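Long-range contact in polysaccharide Lyase Family 6 (Bacteroides cellulosilyticus, PDB 6QPS), which probably cleaves mannuronic acid-rich alginate as a calcium-binding polysaccharide lyase of family 6: residues Y303-V317 with I347-S361. Numbering follows the deposited sequence. Where two conformers were deposited one is given.
Sequences YDNYIKDVRSFGLLV and IAYNTFLNSSLELGS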
ATOM      1  N   TYR A 303     -13.395   7.851   5.697  1.00  7.65           N
ATOM      2  CA  TYR A 303     -13.619   9.242   6.075  1.00  7.50           C
ATOM      3  C   TYR A 303     -12.603  10.187   5.450  1.00  7.16           C
ATOM      4  O   TYR A 303     -11.401   9.932   5.503  1.00  7.06           O
ATOM      5  CB  TYR A 303     -13.514   9.323   7.614  1.00  7.54           C
ATOM      6  CG  TYR A 303     -13.443  10.714   8.203  1.00  6.26           C
ATOM      7  CD1 TYR A 303     -14.498  11.587   8.026  1.00  8.14           C
ATOM      8  CD2 TYR A 303     -12.335  11.144   8.947  1.00  6.91           C
ATOM      9  CE1 TYR A 303     -14.456  12.864   8.544  1.00  7.96           C
ATOM     10  CE2 TYR A 303     -12.302  12.406   9.500  1.00  7.41           C
ATOM     11  CZ  TYR A 303     -13.367  13.267   9.293  1.00  7.30           C
ATOM     12  OH  TYR A 303     -13.364  14.546   9.815  1.00  9.72           O
ATOM     13  N   ASP A 304     -13.081  11.316   4.918  1.00  7.59           N
ATOM     14  CA  ASP A 304     -12.225  12.441   4.511  1.00  8.10           C
ATOM     15  C   ASP A 304     -11.308  12.130   3.329  1.00  7.74           C
ATOM     16  O   ASP A 304     -10.290  12.797   3.161  1.00  7.43           O
ATOM     17  CB  ASP A 304     -11.441  12.990   5.726  1.00  8.45           C
ATOM     18  CG  ASP A 304     -10.822  14.366   5.487  1.00  8.61           C
ATOM     19  OD1 ASP A 304     -11.527  15.227   4.922  1.00 11.17           O
ATOM     20  OD2 ASP A 304      -9.657  14.558   5.897  1.00 10.82           O
ATOM     21  N   ASN A 305     -11.641  11.143   2.497  1.00  7.56           N
ATOM     22  CA  ASN A 305     -10.848  10.846   1.315  1.00  7.94           C
ATOM     23  C   ASN A 305     -11.298  11.715   0.153  1.00  8.89           C
ATOM     24  O   ASN A 305     -12.467  12.072   0.042  1.00 10.02           O
ATOM     25  CB  ASN A 305     -10.956   9.363   0.966  1.00  7.03           C
ATOM     26  CG  ASN A 305     -10.516   8.471   2.127  1.00  6.88           C
ATOM     27  OD1 ASN A 305      -9.333   8.248   2.337  1.00  7.76           O
ATOM     28  ND2 ASN A 305     -11.491   7.974   2.904  1.00  8.15           N
ATOM     29  N   TYR A 306     -10.340  12.070  -0.707  1.00  7.70           N
ATOM     30  CA  TYR A 306     -10.560  12.988  -1.830  1.00  8.02           C
ATOM     31  C   TYR A 306     -10.096  12.273  -3.094  1.00  7.79           C
ATOM     32  O   TYR A 306      -8.900  11.998  -3.244  1.00  8.30           O
ATOM     33  CB  TYR A 306      -9.764  14.276  -1.587  1.00  8.98           C
ATOM     34  CG  TYR A 306     -10.100  15.453  -2.492  1.00  9.45           C
ATOM     35  CD1 TYR A 306      -9.688  15.483  -3.818  1.00  9.60           C
ATOM     36  CD2 TYR A 306     -10.812  16.557  -2.009  1.00  8.90           C
ATOM     37  CE1 TYR A 306      -9.968  16.565  -4.641  1.00 10.11           C
ATOM     38  CE2 TYR A 306     -11.083  17.642  -2.820  1.00 10.19           C
ATOM     39  CZ  TYR A 306     -10.667  17.637  -4.136  1.00 10.05           C
ATOM     40  OH  TYR A 306     -10.963  18.733  -4.932  1.00 10.54           O
ATOM     41  N   ILE A 307     -11.046  11.952  -3.979  1.00  8.04           N
ATOM     42  CA  ILE A 307     -10.804  11.132  -5.175  1.00  8.10           C
ATOM     43  C   ILE A 307     -11.126  11.981  -6.395  1.00  7.35           C
ATOM     44  O   ILE A 307     -12.270  12.434  -6.544  1.00  9.42           O
ATOM     45  CB  ILE A 307     -11.668   9.863  -5.159  1.00  9.45           C
ATOM     46  CG1 ILE A 307     -11.271   9.023  -3.954  1.00 12.48           C
ATOM     47  CG2 ILE A 307     -11.484   9.076  -6.411  1.00 10.70           C
ATOM     48  CD1 ILE A 307     -12.302   8.055  -3.443  1.00 21.32           C
ATOM     49  N   LYS A 308     -10.121  12.229  -7.236  1.00  7.20           N
ATOM     50  CA  LYS A 308     -10.242  13.123  -8.387  1.00  7.90           C
ATOM     51  C   LYS A 308      -9.810  12.472  -9.698  1.00  9.46           C
ATOM     52  O   LYS A 308      -8.700  11.947  -9.811  1.00  9.60           O
ATOM     53  CB  LYS A 308      -9.394  14.398  -8.149  1.00  8.77           C
ATOM     54  CG  LYS A 308      -9.459  15.436  -9.260  1.00 10.53           C
ATOM     55  CD  LYS A 308      -8.479  16.597  -9.067  1.00  9.77           C
ATOM     56  CE  LYS A 308      -8.764  17.721 -10.043  1.00 11.90           C
ATOM     57  NZ  LYS A 308      -7.674  18.746 -10.029  1.00 13.43           N
ATOM     58  N   ASP A 309     -10.654  12.629 -10.728  1.00  9.20           N
ATOM     59  CA  ASP A 309     -10.312  12.298 -12.109  1.00 10.05           C
ATOM     60  C   ASP A 309      -9.773  10.874 -12.252  1.00  9.29           C
ATOM     61  O   ASP A 309      -8.795  10.644 -12.968  1.00 10.70           O
ATOM     62  CB  ASP A 309      -9.285  13.280 -12.690  1.00  9.82           C
ATOM     63  CG  ASP A 309      -9.802  14.702 -12.825  1.00 13.42           C
ATOM     64  OD1 ASP A 309     -11.042  14.930 -12.879  1.00 12.55           O
ATOM     65  OD2 ASP A 309      -8.939  15.615 -12.902  1.00 13.54           O
ATOM     66  N   VAL A 310     -10.405   9.904 -11.580  1.00  9.70           N
ATOM     67  CA  VAL A 310     -10.059   8.494 -11.788  1.00 10.60           C
ATOM     68  C   VAL A 310     -11.073   7.893 -12.752  1.00 13.20           C
ATOM     69  O   VAL A 310     -12.256   8.235 -12.709  1.00 14.45           O
ATOM     70  CB  VAL A 310      -9.971   7.685 -10.478  1.00 10.08           C
ATOM     71  CG1 VAL A 310      -8.872   8.260  -9.591  1.00  9.39           C
ATOM     72  CG2 VAL A 310     -11.292   7.647  -9.722  1.00 13.02           C
ATOM     73  N   ARG A 311     -10.626   6.978 -13.612  0.59 12.22           N
ATOM     74  CA  ARG A 311     -11.462   6.548 -14.726  0.59 13.07           C
ATOM     75  C   ARG A 311     -12.094   5.170 -14.586  0.59 13.63           C
ATOM     76  O   ARG A 311     -13.071   4.895 -15.296  0.59 16.45           O
ATOM     77  CB  ARG A 311     -10.684   6.636 -16.039  0.59 18.07           C
ATOM     78  CG  ARG A 311     -10.451   8.087 -16.454  0.59 20.84           C
ATOM     79  CD  ARG A 311     -11.649   8.731 -17.171  0.59 23.73           C
ATOM     80  NE  ARG A 311     -12.904   8.682 -16.417  0.59 22.73           N
ATOM     81  CZ  ARG A 311     -13.227   9.495 -15.409  0.59 23.09           C
ATOM     82  NH1 ARG A 311     -12.406  10.446 -14.995  0.59 16.45           N
ATOM     83  NH2 ARG A 311     -14.389   9.347 -14.793  0.59 27.97           N
ATOM     84  N   SER A 312     -11.600   4.315 -13.693  1.00 13.10           N
ATOM     85  CA  SER A 312     -12.209   3.001 -13.514  1.00 12.74           C
ATOM     86  C   SER A 312     -13.403   3.025 -12.568  1.00 17.39           C
ATOM     87  O   SER A 312     -14.502   2.605 -12.941  1.00 19.86           O
ATOM     88  CB  SER A 312     -11.155   1.995 -13.050  1.00 13.84           C
ATOM     89  OG  SER A 312     -11.746   0.737 -12.764  1.00 16.69           O
ATOM     90  N   PHE A 313     -13.192   3.437 -11.327  1.00 12.66           N
ATOM     91  CA  PHE A 313     -14.264   3.661 -10.355  1.00 11.55           C
ATOM     92  C   PHE A 313     -13.710   4.645  -9.334  1.00 11.87           C
ATOM     93  O   PHE A 313     -12.509   4.639  -9.051  1.00 11.82           O
ATOM     94  CB  PHE A 313     -14.788   2.387  -9.639  1.00 11.57           C
ATOM     95  CG  PHE A 313     -13.717   1.620  -8.931  1.00 11.92           C
ATOM     96  CD1 PHE A 313     -13.322   1.948  -7.656  1.00 11.64           C
ATOM     97  CD2 PHE A 313     -13.073   0.569  -9.570  1.00 13.00           C
ATOM     98  CE1 PHE A 313     -12.298   1.264  -7.059  1.00 11.82           C
ATOM     99  CE2 PHE A 313     -12.063  -0.119  -8.954  1.00 12.94           C
ATOM    100  CZ  PHE A 313     -11.665   0.245  -7.709  1.00 12.54           C
ATOM    101  N   GLY A 314     -14.584   5.469  -8.763  1.00  9.96           N
ATOM    102  CA  GLY A 314     -14.220   6.322  -7.640  1.00  9.08           C
ATOM    103  C   GLY A 314     -14.448   5.591  -6.331  1.00  8.51           C
ATOM    104  O   GLY A 314     -13.558   5.509  -5.477  1.00  9.58           O
ATOM    105  N   LEU A 315     -15.651   5.038  -6.180  1.00  9.18           N
ATOM    106  CA  LEU A 315     -16.028   4.149  -5.084  1.00  8.34           C
ATOM    107  C   LEU A 315     -16.733   2.955  -5.699  1.00 10.24           C
ATOM    108  O   LEU A 315     -17.653   3.136  -6.496  1.00  9.78           O
ATOM    109  CB  LEU A 315     -17.008   4.824  -4.117  1.00 10.12           C
ATOM    110  CG  LEU A 315     -17.502   3.911  -2.989  1.00  9.50           C
ATOM    111  CD1 LEU A 315     -16.438   3.568  -1.970  1.00 10.87           C
ATOM    112  CD2 LEU A 315     -18.716   4.579  -2.314  1.00 11.66           C
ATOM    113  N   LEU A 316     -16.344   1.743  -5.313  1.00  9.91           N
ATOM    114  CA  LEU A 316     -17.055   0.534  -5.704  1.00  9.17           C
ATOM    115  C   LEU A 316     -17.443  -0.228  -4.445  1.00  9.30           C
ATOM    116  O   LEU A 316     -16.580  -0.497  -3.599  1.00 11.22           O
ATOM    117  CB  LEU A 316     -16.190  -0.325  -6.628  1.00 11.52           C
ATOM    118  CG  LEU A 316     -16.889  -1.482  -7.351  1.00 14.50           C
ATOM    119  CD1 LEU A 316     -16.171  -1.810  -8.667  1.00 15.49           C
ATOM    120  CD2 LEU A 316     -16.988  -2.717  -6.467  1.00 14.82           C
ATOM    121  N   VAL A 317     -18.734  -0.550  -4.313  1.00  8.78           N
ATOM    122  CA  VAL A 317     -19.249  -1.358  -3.202  1.00  9.02           C
ATOM    123  C   VAL A 317     -19.828  -2.641  -3.805  1.00  9.47           C
ATOM    124  O   VAL A 317     -20.828  -2.603  -4.529  1.00 11.39           O
ATOM    125  CB  VAL A 317     -20.280  -0.607  -2.350  1.00  8.74           C
ATOM    126  CG1 VAL A 317     -20.752  -1.500  -1.184  1.00 10.10           C
ATOM    127  CG2 VAL A 317     -19.695   0.699  -1.811  1.00 10.27           C
ATOM    128  N   ILE A 347     -19.308   5.533   5.239  1.00  8.97           N
ATOM    129  CA  ILE A 347     -18.656   6.274   4.156  1.00  7.90           C
ATOM    130  C   ILE A 347     -19.093   7.729   4.286  1.00  8.05           C
ATOM    131  O   ILE A 347     -20.180   8.100   3.830  1.00  8.30           O
ATOM    132  CB  ILE A 347     -18.981   5.686   2.774  1.00  8.77           C
ATOM    133  CG1 ILE A 347     -18.694   4.168   2.775  1.00 10.48           C
ATOM    134  CG2 ILE A 347     -18.189   6.398   1.712  1.00  9.37           C
ATOM    135  CD1 ILE A 347     -19.075   3.402   1.499  1.00 11.07           C
ATOM    136  N   ALA A 348     -18.250   8.558   4.928  1.00  8.27           N
ATOM    137  CA  ALA A 348     -18.620   9.897   5.348  1.00  8.58           C
ATOM    138  C   ALA A 348     -17.579  10.956   4.995  1.00  8.26           C
ATOM    139  O   ALA A 348     -16.373  10.778   5.191  1.00  7.34           O
ATOM    140  CB  ALA A 348     -18.846   9.900   6.861  1.00 11.00           C
ATOM    141  N   TYR A 349     -18.067  12.107   4.544  1.00  7.29           N
ATOM    142  CA  TYR A 349     -17.240  13.318   4.428  1.00  9.21           C
ATOM    143  C   TYR A 349     -16.111  13.145   3.413  1.00  8.55           C
ATOM    144  O   TYR A 349     -15.031  13.705   3.580  1.00  9.27           O
ATOM    145  CB  TYR A 349     -16.737  13.848   5.801  1.00  8.04           C
ATOM    146  CG  TYR A 349     -17.825  14.563   6.592  1.00  7.91           C
ATOM    147  CD1 TYR A 349     -18.171  15.864   6.286  1.00  8.71           C
ATOM    148  CD2 TYR A 349     -18.531  13.926   7.631  1.00  7.66           C
ATOM    149  CE1 TYR A 349     -19.184  16.524   6.953  1.00  8.74           C
ATOM    150  CE2 TYR A 349     -19.564  14.588   8.326  1.00  8.28           C
ATOM    151  CZ  TYR A 349     -19.892  15.895   7.972  1.00  9.99           C
ATOM    152  OH  TYR A 349     -20.894  16.619   8.578  1.00 10.07           O
ATOM    153  N   ASN A 350     -16.348  12.351   2.374  1.00  7.16           N
ATOM    154  CA  ASN A 350     -15.414  12.167   1.273  1.00  7.16           C
ATOM    155  C   ASN A 350     -15.827  13.052   0.099  1.00  8.05           C
ATOM    156  O   ASN A 350     -16.933  13.588   0.055  1.00  8.69           O
ATOM    157  CB  ASN A 350     -15.422  10.703   0.807  1.00  8.23           C
ATOM    158  CG  ASN A 350     -15.121   9.726   1.941  1.00  8.07           C
ATOM    159  OD1 ASN A 350     -13.977   9.498   2.305  1.00  7.71           O
ATOM    160  ND2 ASN A 350     -16.174   9.121   2.498  1.00  9.03           N
ATOM    161  N   THR A 351     -14.916  13.202  -0.862  1.00  7.98           N
ATOM    162  CA  THR A 351     -15.163  13.947  -2.098  1.00  8.50           C
ATOM    163  C   THR A 351     -14.855  13.054  -3.288  1.00  7.90           C
ATOM    164  O   THR A 351     -13.788  12.433  -3.329  1.00  8.43           O
ATOM    165  CB  THR A 351     -14.277  15.194  -2.168  1.00  8.89           C
ATOM    166  OG1 THR A 351     -14.622  16.100  -1.112  1.00 10.80           O
ATOM    167  CG2 THR A 351     -14.444  15.898  -3.502  1.00  9.24           C
ATOM    168  N   PHE A 352     -15.804  12.974  -4.234  1.00  8.20           N
ATOM    169  CA  PHE A 352     -15.653  12.226  -5.478  1.00  9.75           C
ATOM    170  C   PHE A 352     -15.855  13.223  -6.608  1.00  8.20           C
ATOM    171  O   PHE A 352     -16.989  13.621  -6.904  1.00 10.11           O
ATOM    172  CB  PHE A 352     -16.659  11.096  -5.547  1.00 10.61           C
ATOM    173  CG  PHE A 352     -16.591  10.168  -4.387  1.00  9.58           C
ATOM    174  CD1 PHE A 352     -15.736   9.079  -4.407  1.00 11.70           C
ATOM    175  CD2 PHE A 352     -17.369  10.378  -3.261  1.00 10.04           C
ATOM    176  CE1 PHE A 352     -15.657   8.219  -3.335  1.00 11.57           C
ATOM    177  CE2 PHE A 352     -17.303   9.494  -2.183  1.00 11.25           C
ATOM    178  CZ  PHE A 352     -16.434   8.436  -2.213  1.00 10.20           C
ATOM    179  N   LEU A 353     -14.748  13.636  -7.206  1.00  8.76           N
ATOM    180  CA  LEU A 353     -14.714  14.697  -8.205  1.00  9.35           C
ATOM    181  C   LEU A 353     -14.370  14.103  -9.565  1.00  9.07           C
ATOM    182  O   LEU A 353     -13.271  13.554  -9.753  1.00  9.34           O
ATOM    183  CB  LEU A 353     -13.700  15.760  -7.775  1.00 10.25           C
ATOM    184  CG  LEU A 353     -13.503  16.937  -8.709  1.00 13.01           C
ATOM    185  CD1 LEU A 353     -14.804  17.713  -8.950  1.00 15.71           C
ATOM    186  CD2 LEU A 353     -12.421  17.874  -8.206  1.00 13.90           C
ATOM    187  N   ASN A 354     -15.304  14.211 -10.509  1.00  9.34           N
ATOM    188  CA  ASN A 354     -15.166  13.532 -11.794  1.00  9.23           C
ATOM    189  C   ASN A 354     -14.685  12.086 -11.597  1.00 10.47           C
ATOM    190  O   ASN A 354     -13.812  11.594 -12.321  1.00 12.26           O
ATOM    191  CB  ASN A 354     -14.258  14.315 -12.731  1.00 11.55           C
ATOM    192  CG  ASN A 354     -14.234  13.745 -14.108  1.00 15.08           C
ATOM    193  OD1 ASN A 354     -15.261  13.275 -14.631  1.00 16.27           O
ATOM    194  ND2 ASN A 354     -13.062  13.798 -14.743  1.00 15.09           N
ATOM    195  N   SER A 355     -15.297  11.403 -10.623  1.00  9.50           N
ATOM    196  CA  SER A 355     -15.000  10.019 -10.274  1.00  9.34           C
ATOM    197  C   SER A 355     -16.302   9.314  -9.896  1.00 11.27           C
ATOM    198  O   SER A 355     -17.114   9.857  -9.147  1.00 10.92           O
ATOM    199  CB  SER A 355     -14.033   9.991  -9.074  1.00 10.56           C
ATOM    200  OG  SER A 355     -12.820  10.680  -9.383  1.00  9.66           O
ATOM    201  N   SER A 356     -16.484   8.089 -10.395  1.00 10.47           N
ATOM    202  CA  SER A 356     -17.791   7.431 -10.355  1.00 10.22           C
ATOM    203  C   SER A 356     -18.125   6.829  -8.977  1.00 10.04           C
ATOM    204  O   SER A 356     -17.253   6.548  -8.135  1.00 10.49           O
ATOM    205  CB  SER A 356     -17.825   6.286 -11.363  1.00 11.08           C
ATOM    206  OG  SER A 356     -17.030   5.226 -10.834  1.00 13.25           O
ATOM    207  N   LEU A 357     -19.427   6.577  -8.783  1.00 10.05           N
ATOM    208  CA  LEU A 357     -19.948   5.751  -7.688  1.00 10.32           C
ATOM    209  C   LEU A 357     -20.572   4.519  -8.332  1.00  8.96           C
ATOM    210  O   LEU A 357     -21.468   4.653  -9.169  1.00 10.45           O
ATOM    211  CB  LEU A 357     -21.006   6.504  -6.874  1.00 10.39           C
ATOM    212  CG  LEU A 357     -20.530   7.794  -6.221  1.00 10.00           C
ATOM    213  CD1 LEU A 357     -21.718   8.516  -5.558  1.00 13.72           C
ATOM    214  CD2 LEU A 357     -19.418   7.582  -5.228  1.00 11.57           C
ATOM    215  N   GLU A 358     -20.126   3.324  -7.928  1.00 10.31           N
ATOM    216  CA  GLU A 358     -20.629   2.078  -8.497  1.00 11.09           C
ATOM    217  C   GLU A 358     -21.059   1.186  -7.340  1.00 10.96           C
ATOM    218  O   GLU A 358     -20.207   0.724  -6.571  1.00 11.43           O
ATOM    219  CB  GLU A 358     -19.544   1.408  -9.346  1.00 14.52           C
ATOM    220  CG  GLU A 358     -19.982   0.124  -9.981  1.00 17.44           C
ATOM    221  CD  GLU A 358     -18.912  -0.494 -10.877  1.00 23.21           C
ATOM    222  OE1 GLU A 358     -18.086   0.238 -11.490  1.00 23.14           O
ATOM    223  OE2 GLU A 358     -18.906  -1.738 -10.961  1.00 18.61           O
ATOM    224  N   LEU A 359     -22.363   0.963  -7.214  1.00 11.59           N
ATOM    225  CA  LEU A 359     -22.931   0.322  -6.030  1.00 11.71           C
ATOM    226  C   LEU A 359     -23.686  -0.940  -6.411  1.00 11.40           C
ATOM    227  O   LEU A 359     -24.663  -0.885  -7.167  1.00 12.23           O
ATOM    228  CB  LEU A 359     -23.877   1.279  -5.299  1.00 13.23           C
ATOM    229  CG  LEU A 359     -23.344   2.684  -5.041  1.00 15.03           C
ATOM    230  CD1 LEU A 359     -24.422   3.538  -4.363  1.00 16.82           C
ATOM    231  CD2 LEU A 359     -22.053   2.625  -4.219  1.00 12.33           C
ATOM    232  N   GLY A 360     -23.271  -2.073  -5.846  1.00 11.96           N
ATOM    233  CA  GLY A 360     -23.990  -3.314  -6.037  1.00 13.39           C
ATOM    234  C   GLY A 360     -23.516  -4.214  -7.159  1.00 13.12           C
ATOM    235  O   GLY A 360     -24.185  -5.211  -7.449  1.00 15.66           O
ATOM    236  N   SER A 361     -22.383  -3.914  -7.781  1.00 13.44           N
ATOM    237  CA  SER A 361     -21.883  -4.758  -8.850  1.00 13.45           C
ATOM    238  C   SER A 361     -21.154  -5.981  -8.283  1.00 12.95           C
ATOM    239  O   SER A 361     -20.920  -6.098  -7.077  1.00 13.35           O
ATOM    240  CB  SER A 361     -20.941  -3.965  -9.748  1.00 15.14           C
ATOM    241  OG  SER A 361     -19.871  -3.447  -9.006  1.00 16.32           O
TER
HETATM  242  O   HOH W   1     -13.996  16.107   5.244  1.00 23.62           O
HETATM  243  O   HOH W   2     -14.611   6.931 -12.307  1.00 14.95           O
HETATM  244  O   HOH W   3     -16.958  10.952 -13.838  1.00 18.92           O
HETATM  245  O   HOH W   4     -17.182   2.939 -12.366  1.00 19.54           O
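Tyr303 lays CE1 3.7 Å from CB of Tyr349 where two successive coils of the parallel beta-helix, the fold of family 6 lyases, stack in register. Next comes an asparagine ladder inside the coil: the amides of Asn305 and Asn350 lie side by side with planes only 9° apart, and OD1 of Asn350 accepts both N (2.9 Å) and ND2 (3.0 Å) of Asn305. The ladder runs on, since Asn305 OD1 takes the N-H of Asn280 and Asn350 N donates to Asn376 OD1. With an alanine at Asn350, Asn305 N would probably lose its acceptor, Asn305 ND2 would keep only its bond to Ile277 O, and the ladder would be interrupted here. Beyond it, the axes of strands 306-308 and 351-353 run parallel, 4.8 Å apart and 6° off, joined by bonds such as Leu353 N to Ile307 O. Thr351 CG2 sits over one face of the Tyr306 ring, 4.1 Å from its centroid, while the Tyr306 hydroxyl reaches Glu437 of the covering helix 433-445. Turned into the coil, Ile307 puts CD1 3.4 Å from CE1 of Phe352. Past the strand, Asn354 ND2 donates a hydrogen bond to Asp309 OD1 from above the carboxylate plane. Arg311, in one of two modelled conformers, swings NH1 back to Asn354 O. At the Gly314 corner, N donates to Ser356 OG, and a CB would collide with Ser356 O and Ser355 CB. Strand 315-317 pairs in parallel with 357-359; Leu315 CB meets both Phe352 and Leu357, and Leu316 CD1 packs 3.6 Å from Glu358 OE2, whose hydrogen bond comes from Ser361 OG. Val317 O receives Gly360 N at 2.8 Å.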